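Local structure of 6-phosphogluconolactonase (Trypanosoma cruzi, 6VYE) at residues S185-A190 with L209-I214; I158-I163 with H216-I221; G19-L24 with I260-I265. The protein catalyses the hydrolysis of 6-phosphogluconolactone to 6-phosphogluconate, the second step of the oxidative pentose phosphate pathway. All coordinates share one frame; numbering follows the deposited sequence.

How the interactions relate
Interactions 1 and 2 touch each other, I158 and P159 packing against H188 and A190, and share the connection in which helix 211-215 leads into strand 219-224. Interaction 1 is the most buried of the three and sets a helix start against a loop through threonine hydroxyls. Interaction 2, partly buried, brings together the leading ends of two neighbouring parallel strands, with backbone bonds inside and a salt bridge toward the surface. Interaction 3 lies about 29 Å, centre to centre, from interaction 1, near the far end of the sheet; it has no hydrogen bond between its segments and relies on apolar packing. I221 and I260 on adjacent strands link it to interaction 2.

Interaction 1: S185-A190 with L209-I214; sequences SEMHRA and LTPITI
The N-cap of helix 211-215 forms this contact: T210, directly before the helix, and T213 in its first turn grip the carbonyls of R189 and A190, where loop 185-190 runs into the outermost strand 191-194. T210 OG1 donates to R189 O over 2.7 Å, meeting a lone pair in the carbonyl plane. The chi1 of T210, 60°, sets that hydroxyl between the residue's own backbone N and carbonyl carbon. T210 CG2 lies 3.7 Å from E186 CG, the two side chains running the same way. A190 O takes two bonds. T213 OG1 donates to A190 O at 2.6 Å on an in-plane lone pair, with a bent C=O...O angle of 112°. T210 N reaches A190 O at 3.2 Å from above the carbonyl plane. Two donors meet on one oxygen, which should restrict rotation of the peptide that follows A190.

A methyl of the helix also lies against the loop backbone, I212 CG2 being 3.5 Å from R189 O. Earlier in the loop the contact becomes largely apolar: I212 CB lies 3.9 Å from M187 SD. The bent M187 chain then crosses P211 at about a right angle. Loop shape is kept by E186, whose OE2 accepts from the backbone N of both H188 and R189, the first on the anti lone pair and the second from above the carboxylate plane. E139 binds the guanidinium of R189 and the backbone N of A190. At the outer end of the methionine, the CE methyl of M187 rests 3.7 Å from P211 CB.

Interaction 2: I158-I163 with H216-I221; sequences IPVFDI and HARHVI
In the Rossmann-like sheet of this family, V160 and D162 meet R218 at the leading ends of the adjacent parallel strands 163-167 and 219-224. V160 crosses the arginine at about a right angle and sets its CG1 methyl over the centre of one guanidinium face, 3.5 Å from R218 CZ. The carboxylate of D162 instead runs alongside R218, the two planes 32° apart. D162 OD1 forms a salt bridge with R218 NH1 at 2.9 Å, tilted from the guanidinium plane and approached from above the carboxylate plane. Extended from CG to NE, the arginine reaches out alongside segment 158-163 and brings its guanidinium to V160 and D162. OD2 of D162 has a second partner, the backbone N of S47, so this carboxylate also ties in strand 46-50.

In the backbone, R218 N donates to F161 O over 2.8 Å, nearly straight, and H219 N makes a weaker, bent bond to D162 O. The edge of the H219 imidazole faces that same carbonyl, while H219 ND1 is hydrogen-bonded to D256. Farther along the strands, I163 CG2 packs 4.0 Å from I221 CD1.

Interaction 3: G19-L24 with I260-I265; sequences GSPAEL and ILDKEI
L24, the first residue of helix 24-38, packs against I260 and D262 at the trailing end of strand 256-262, the neighbour of edge strand 14-18 in the Rossmann-like sheet. Segment 19-24 is the turn joining strand 14-18 to that helix, so the contact sits at a beta-alpha connection. Its tight side is the leucine. L24 and I260 slide past each other in opposite directions, with L24 CG 3.9 Å from I260 CG2, and the CD2 methyl of L24 lies 3.4 Å from the carbonyl oxygen of I260. L24 CD1 reaches along the strand to within 4.1 Å of D262 CB. C18 and T225 also touch L24, while V27 and A28 of helix 24-38 cover I260.

Toward solvent the packing thins. P21 crosses D262 obliquely and turns its ring toward the carboxylate, P21 CG standing 3.3 Å from D262 OD2. At the rim, the exposed K263 bends at chi2 and chi4 and brings its aliphatic chain past G19: K263 CG is 3.6 Å from G19 O, and K263 CE lies near the glycine CA. Here methylene groups of P21 and K263 lie against a carboxylate and a carbonyl oxygen, without a hydrogen bond.

The other carboxylate oxygen of D262, OD1, is bonded away from the contact. With chi1 at 79°, the carboxylate folds between its own backbone N and carbonyl carbon. D262 OD1 accepts from I265 N at 3.0 Å, from above the carboxylate plane, an Asx motif that holds the chain as it turns off the strand; G226 N binds the same oxygen. In the turn, E23 N is bonded to S20 O. With no hydrogen bond passing between the segments, each bend is held by bonds of its own, and the join rests on van der Waals packing centred on the buried leucine.

Interaction 1: S185-A190 with L209-I214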
# COMPACT_ATOMS: atom_id res chain seq x y z
N SER A 185 10.47 5.52 10.29
CA SER A 185 10.93 6.83 9.75
C SER A 185 11.93 6.64 8.59
O SER A 185 12.72 7.58 8.34
CB SER A 185 11.58 7.67 10.85
OG SER A 185 11.00 7.40 12.12
N GLU A 186 11.96 5.47 7.95
CA GLU A 186 13.07 5.12 7.03
C GLU A 186 12.98 6.02 5.79
O GLU A 186 11.92 5.98 5.09
CB GLU A 186 13.06 3.63 6.69
CG GLU A 186 14.10 3.25 5.65
CD GLU A 186 15.56 3.51 6.00
OE1 GLU A 186 16.14 2.68 6.73
OE2 GLU A 186 16.15 4.48 5.46
N MET A 187 14.02 6.83 5.55
CA MET A 187 13.99 7.86 4.47
C MET A 187 15.10 7.61 3.44
O MET A 187 15.20 8.43 2.52
CB MET A 187 14.11 9.29 5.00
CG MET A 187 12.83 9.83 5.67
SD MET A 187 11.18 9.66 4.83
CE MET A 187 10.11 9.75 6.27
N HIS A 188 15.86 6.51 3.51
CA HIS A 188 16.90 6.20 2.49
C HIS A 188 16.55 4.92 1.72
O HIS A 188 16.48 5.01 0.48
CB HIS A 188 18.28 6.31 3.15
CG HIS A 188 18.51 7.73 3.56
ND1 HIS A 188 18.79 8.73 2.63
CD2 HIS A 188 18.38 8.35 4.76
CE1 HIS A 188 18.89 9.89 3.26
NE2 HIS A 188 18.64 9.68 4.57
N ARG A 189 16.23 3.83 2.40
CA ARG A 189 15.88 2.52 1.79
C ARG A 189 14.45 2.58 1.21
O ARG A 189 13.58 3.20 1.83
CB ARG A 189 15.93 1.40 2.84
CG ARG A 189 17.20 1.26 3.67
CD ARG A 189 18.51 1.30 2.93
NE ARG A 189 18.43 0.78 1.57
CZ ARG A 189 19.29 1.09 0.59
NH1 ARG A 189 20.32 1.88 0.82
NH2 ARG A 189 19.11 0.58 -0.62
N ALA A 190 14.21 1.95 0.06
CA ALA A 190 12.87 1.89 -0.58
C ALA A 190 11.98 0.88 0.15
O ALA A 190 10.75 1.05 0.09
CB ALA A 190 13.02 1.51 -2.03
N LEU A 209 7.21 -1.48 2.11
CA LEU A 209 7.66 -0.22 1.52
C LEU A 209 7.76 0.80 2.65
O LEU A 209 7.03 0.67 3.70
CB LEU A 209 6.70 0.26 0.42
CG LEU A 209 6.51 -0.67 -0.78
CD1 LEU A 209 5.57 0.00 -1.78
CD2 LEU A 209 7.83 -1.06 -1.44
N THR A 210 8.64 1.77 2.43
CA THR A 210 9.01 2.76 3.45
C THR A 210 8.20 4.02 3.19
O THR A 210 7.64 4.22 2.11
CB THR A 210 10.52 2.97 3.40
OG1 THR A 210 10.86 3.43 2.09
CG2 THR A 210 11.26 1.70 3.76
N PRO A 211 8.16 4.94 4.17
CA PRO A 211 7.57 6.26 3.92
C PRO A 211 8.18 6.95 2.69
O PRO A 211 7.44 7.47 1.88
CB PRO A 211 7.79 6.99 5.26
CG PRO A 211 7.84 5.87 6.28
CD PRO A 211 8.60 4.75 5.56
N ILE A 212 9.50 6.97 2.52
CA ILE A 212 10.13 7.74 1.40
C ILE A 212 9.59 7.20 0.06
O ILE A 212 9.36 7.99 -0.84
CB ILE A 212 11.67 7.76 1.47
CG1 ILE A 212 12.28 8.75 0.47
CG2 ILE A 212 12.27 6.39 1.30
CD1 ILE A 212 11.74 10.19 0.60
N THR A 213 9.33 5.91 -0.05
CA THR A 213 8.79 5.29 -1.28
C THR A 213 7.37 5.77 -1.54
O THR A 213 7.10 6.07 -2.67
CB THR A 213 8.80 3.76 -1.25
OG1 THR A 213 10.14 3.34 -1.04
CG2 THR A 213 8.30 3.19 -2.56
N ILE A 214 6.50 5.76 -0.52
CA ILE A 214 5.09 6.19 -0.63
C ILE A 214 5.05 7.70 -0.93
O ILE A 214 4.25 8.16 -1.80
CB ILE A 214 4.30 5.81 0.64
CG1 ILE A 214 4.23 4.30 0.79
CG2 ILE A 214 2.91 6.44 0.64
CD1 ILE A 214 3.78 3.82 2.14

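Interaction 2: I158-I163 with H216-I221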
# COMPACT_ATOMS: atom_id res chain seq x y z
N ILE A 158 15.46 6.01 -5.42
CA ILE A 158 14.16 5.46 -5.01
C ILE A 158 13.43 5.10 -6.29
O ILE A 158 13.48 5.84 -7.28
CB ILE A 158 13.44 6.47 -4.08
CG1 ILE A 158 14.27 6.76 -2.83
CG2 ILE A 158 12.05 6.01 -3.70
CD1 ILE A 158 14.46 5.55 -1.94
N PRO A 159 12.78 3.93 -6.34
CA PRO A 159 11.83 3.64 -7.40
C PRO A 159 10.61 4.55 -7.20
O PRO A 159 10.28 4.90 -6.09
CB PRO A 159 11.52 2.15 -7.23
CG PRO A 159 11.73 1.92 -5.75
CD PRO A 159 12.85 2.86 -5.33
N VAL A 160 10.01 4.96 -8.31
CA VAL A 160 8.83 5.85 -8.32
C VAL A 160 7.67 4.99 -8.79
O VAL A 160 7.65 4.61 -9.95
CB VAL A 160 9.07 7.10 -9.19
CG1 VAL A 160 7.82 7.94 -9.37
CG2 VAL A 160 10.18 7.95 -8.59
N PHE A 161 6.82 4.57 -7.86
CA PHE A 161 5.58 3.80 -8.14
C PHE A 161 4.55 4.73 -8.78
O PHE A 161 4.48 5.93 -8.44
CB PHE A 161 5.07 3.13 -6.87
CG PHE A 161 5.74 1.82 -6.55
CD1 PHE A 161 5.28 0.65 -7.10
CD2 PHE A 161 6.83 1.76 -5.70
CE1 PHE A 161 5.85 -0.56 -6.75
CE2 PHE A 161 7.42 0.56 -5.37
CZ PHE A 161 6.98 -0.59 -5.95
N ASP A 162 3.85 4.23 -9.79
CA ASP A 162 2.69 4.94 -10.38
C ASP A 162 1.55 4.97 -9.34
O ASP A 162 0.98 6.04 -9.14
CB ASP A 162 2.26 4.24 -11.67
CG ASP A 162 3.27 4.39 -12.78
OD1 ASP A 162 3.61 5.58 -13.11
OD2 ASP A 162 3.78 3.34 -13.23
N ILE A 163 1.21 3.82 -8.73
CA ILE A 163 0.08 3.75 -7.78
C ILE A 163 0.56 3.07 -6.50
O ILE A 163 1.20 2.00 -6.59
CB ILE A 163 -1.15 3.07 -8.39
CG1 ILE A 163 -1.50 3.64 -9.77
CG2 ILE A 163 -2.31 3.14 -7.41
CD1 ILE A 163 -2.70 3.04 -10.42
N HIS A 216 7.03 9.50 -2.58
CA HIS A 216 7.42 9.78 -3.98
C HIS A 216 6.57 9.05 -5.04
O HIS A 216 6.93 9.17 -6.23
CB HIS A 216 8.91 9.51 -4.13
CG HIS A 216 9.67 10.66 -3.58
ND1 HIS A 216 10.11 10.70 -2.26
CD2 HIS A 216 9.99 11.85 -4.14
CE1 HIS A 216 10.70 11.85 -2.06
NE2 HIS A 216 10.65 12.56 -3.18
N ALA A 217 5.52 8.30 -4.65
CA ALA A 217 4.63 7.60 -5.61
C ALA A 217 3.88 8.70 -6.36
O ALA A 217 3.57 9.69 -5.72
CB ALA A 217 3.65 6.68 -4.92
N ARG A 218 3.59 8.50 -7.64
CA ARG A 218 2.79 9.46 -8.46
C ARG A 218 1.34 9.51 -7.97
O ARG A 218 0.73 10.60 -8.04
CB ARG A 218 2.85 9.04 -9.93
CG ARG A 218 4.27 9.07 -10.49
CD ARG A 218 4.38 8.96 -12.00
NE ARG A 218 5.77 9.08 -12.42
CZ ARG A 218 6.61 8.05 -12.65
NH1 ARG A 218 6.21 6.78 -12.58
NH2 ARG A 218 7.86 8.31 -12.98
N HIS A 219 0.77 8.38 -7.55
CA HIS A 219 -0.60 8.31 -6.98
C HIS A 219 -0.65 7.44 -5.73
O HIS A 219 -0.15 6.27 -5.76
CB HIS A 219 -1.60 7.79 -8.00
CG HIS A 219 -1.55 8.54 -9.27
ND1 HIS A 219 -2.37 9.63 -9.51
CD2 HIS A 219 -0.76 8.39 -10.36
CE1 HIS A 219 -2.12 10.11 -10.70
NE2 HIS A 219 -1.15 9.34 -11.27
N VAL A 220 -1.29 7.97 -4.68
CA VAL A 220 -1.48 7.25 -3.41
C VAL A 220 -2.98 7.22 -3.14
O VAL A 220 -3.63 8.29 -3.21
CB VAL A 220 -0.69 7.91 -2.26
CG1 VAL A 220 -1.00 7.25 -0.93
CG2 VAL A 220 0.81 7.96 -2.53
N ILE A 221 -3.52 6.04 -2.86
CA ILE A 221 -4.97 5.82 -2.59
C ILE A 221 -5.05 5.13 -1.24
O ILE A 221 -4.52 3.98 -1.13
CB ILE A 221 -5.64 4.97 -3.70
CG1 ILE A 221 -5.45 5.59 -5.08
CG2 ILE A 221 -7.12 4.72 -3.38
CD1 ILE A 221 -5.83 4.67 -6.24

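Interaction 3: G19-L24 with I260-I265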
# COMPACT_ATOMS: atom_id res chain seq x y z
N GLY A 19 -21.39 6.30 0.95
CA GLY A 19 -22.54 6.09 1.85
C GLY A 19 -22.48 4.75 2.57
O GLY A 19 -22.70 4.71 3.82
N SER A 20 -22.19 3.69 1.81
CA SER A 20 -22.07 2.30 2.33
C SER A 20 -20.63 1.86 2.18
O SER A 20 -20.11 1.84 1.07
CB SER A 20 -23.01 1.37 1.60
OG SER A 20 -23.24 1.84 0.29
N PRO A 21 -19.96 1.49 3.30
CA PRO A 21 -18.63 0.88 3.25
C PRO A 21 -18.39 -0.14 2.12
O PRO A 21 -17.24 -0.35 1.78
CB PRO A 21 -18.53 0.18 4.61
CG PRO A 21 -19.33 1.09 5.53
CD PRO A 21 -20.44 1.67 4.68
N ALA A 22 -19.45 -0.74 1.57
CA ALA A 22 -19.38 -1.71 0.45
C ALA A 22 -19.30 -1.00 -0.92
O ALA A 22 -19.26 -1.70 -1.96
CB ALA A 22 -20.56 -2.65 0.54
N GLU A 23 -19.26 0.34 -0.94
CA GLU A 23 -19.10 1.20 -2.14
C GLU A 23 -17.62 1.60 -2.31
O GLU A 23 -17.27 2.12 -3.37
CB GLU A 23 -20.03 2.40 -1.96
CG GLU A 23 -20.30 3.26 -3.19
CD GLU A 23 -20.94 4.61 -2.86
OE1 GLU A 23 -20.66 5.62 -3.59
OE2 GLU A 23 -21.70 4.68 -1.85
N LEU A 24 -16.76 1.38 -1.30
CA LEU A 24 -15.35 1.82 -1.33
C LEU A 24 -14.59 1.09 -2.44
O LEU A 24 -13.88 1.81 -3.19
CB LEU A 24 -14.65 1.63 0.03
CG LEU A 24 -14.78 2.82 0.99
CD1 LEU A 24 -16.11 2.78 1.70
CD2 LEU A 24 -13.65 2.87 1.99
N ILE A 260 -10.35 7.52 0.37
CA ILE A 260 -11.69 6.95 0.08
C ILE A 260 -12.21 6.43 1.42
O ILE A 260 -11.60 5.53 2.01
CB ILE A 260 -11.61 5.90 -1.06
CG1 ILE A 260 -10.86 6.46 -2.28
CG2 ILE A 260 -12.98 5.35 -1.43
CD1 ILE A 260 -10.79 5.48 -3.45
N LEU A 261 -13.28 7.06 1.91
CA LEU A 261 -13.80 6.88 3.28
C LEU A 261 -15.27 6.42 3.26
O LEU A 261 -16.00 6.74 2.28
CB LEU A 261 -13.69 8.23 3.99
CG LEU A 261 -12.32 8.89 3.91
CD1 LEU A 261 -12.34 10.22 4.64
CD2 LEU A 261 -11.25 7.99 4.51
N ASP A 262 -15.71 5.77 4.33
CA ASP A 262 -17.15 5.57 4.63
C ASP A 262 -17.63 6.77 5.45
O ASP A 262 -16.78 7.59 5.87
CB ASP A 262 -17.39 4.20 5.29
CG ASP A 262 -17.06 4.10 6.77
OD1 ASP A 262 -16.15 4.83 7.24
OD2 ASP A 262 -17.72 3.29 7.45
N LYS A 263 -18.95 6.88 5.66
CA LYS A 263 -19.62 7.97 6.42
C LYS A 263 -19.11 7.96 7.86
O LYS A 263 -18.76 9.03 8.35
CB LYS A 263 -21.14 7.78 6.41
CG LYS A 263 -21.82 7.97 5.06
CD LYS A 263 -21.91 9.42 4.63
CE LYS A 263 -22.82 9.63 3.45
NZ LYS A 263 -22.11 10.31 2.34
N GLU A 264 -19.04 6.79 8.49
CA GLU A 264 -18.76 6.64 9.94
C GLU A 264 -17.35 7.18 10.25
O GLU A 264 -17.19 7.85 11.28
CB GLU A 264 -18.96 5.19 10.36
CG GLU A 264 -20.43 4.81 10.45
CD GLU A 264 -21.22 5.44 11.60
OE1 GLU A 264 -20.68 5.56 12.72
OE2 GLU A 264 -22.38 5.84 11.38
N ILE A 265 -16.33 6.91 9.42
CA ILE A 265 -14.94 7.40 9.71
C ILE A 265 -14.84 8.91 9.44
O ILE A 265 -14.00 9.55 10.09
CB ILE A 265 -13.84 6.61 8.97
CG1 ILE A 265 -12.48 6.78 9.66
CG2 ILE A 265 -13.80 6.97 7.48
CD1 ILE A 265 -11.38 5.92 9.10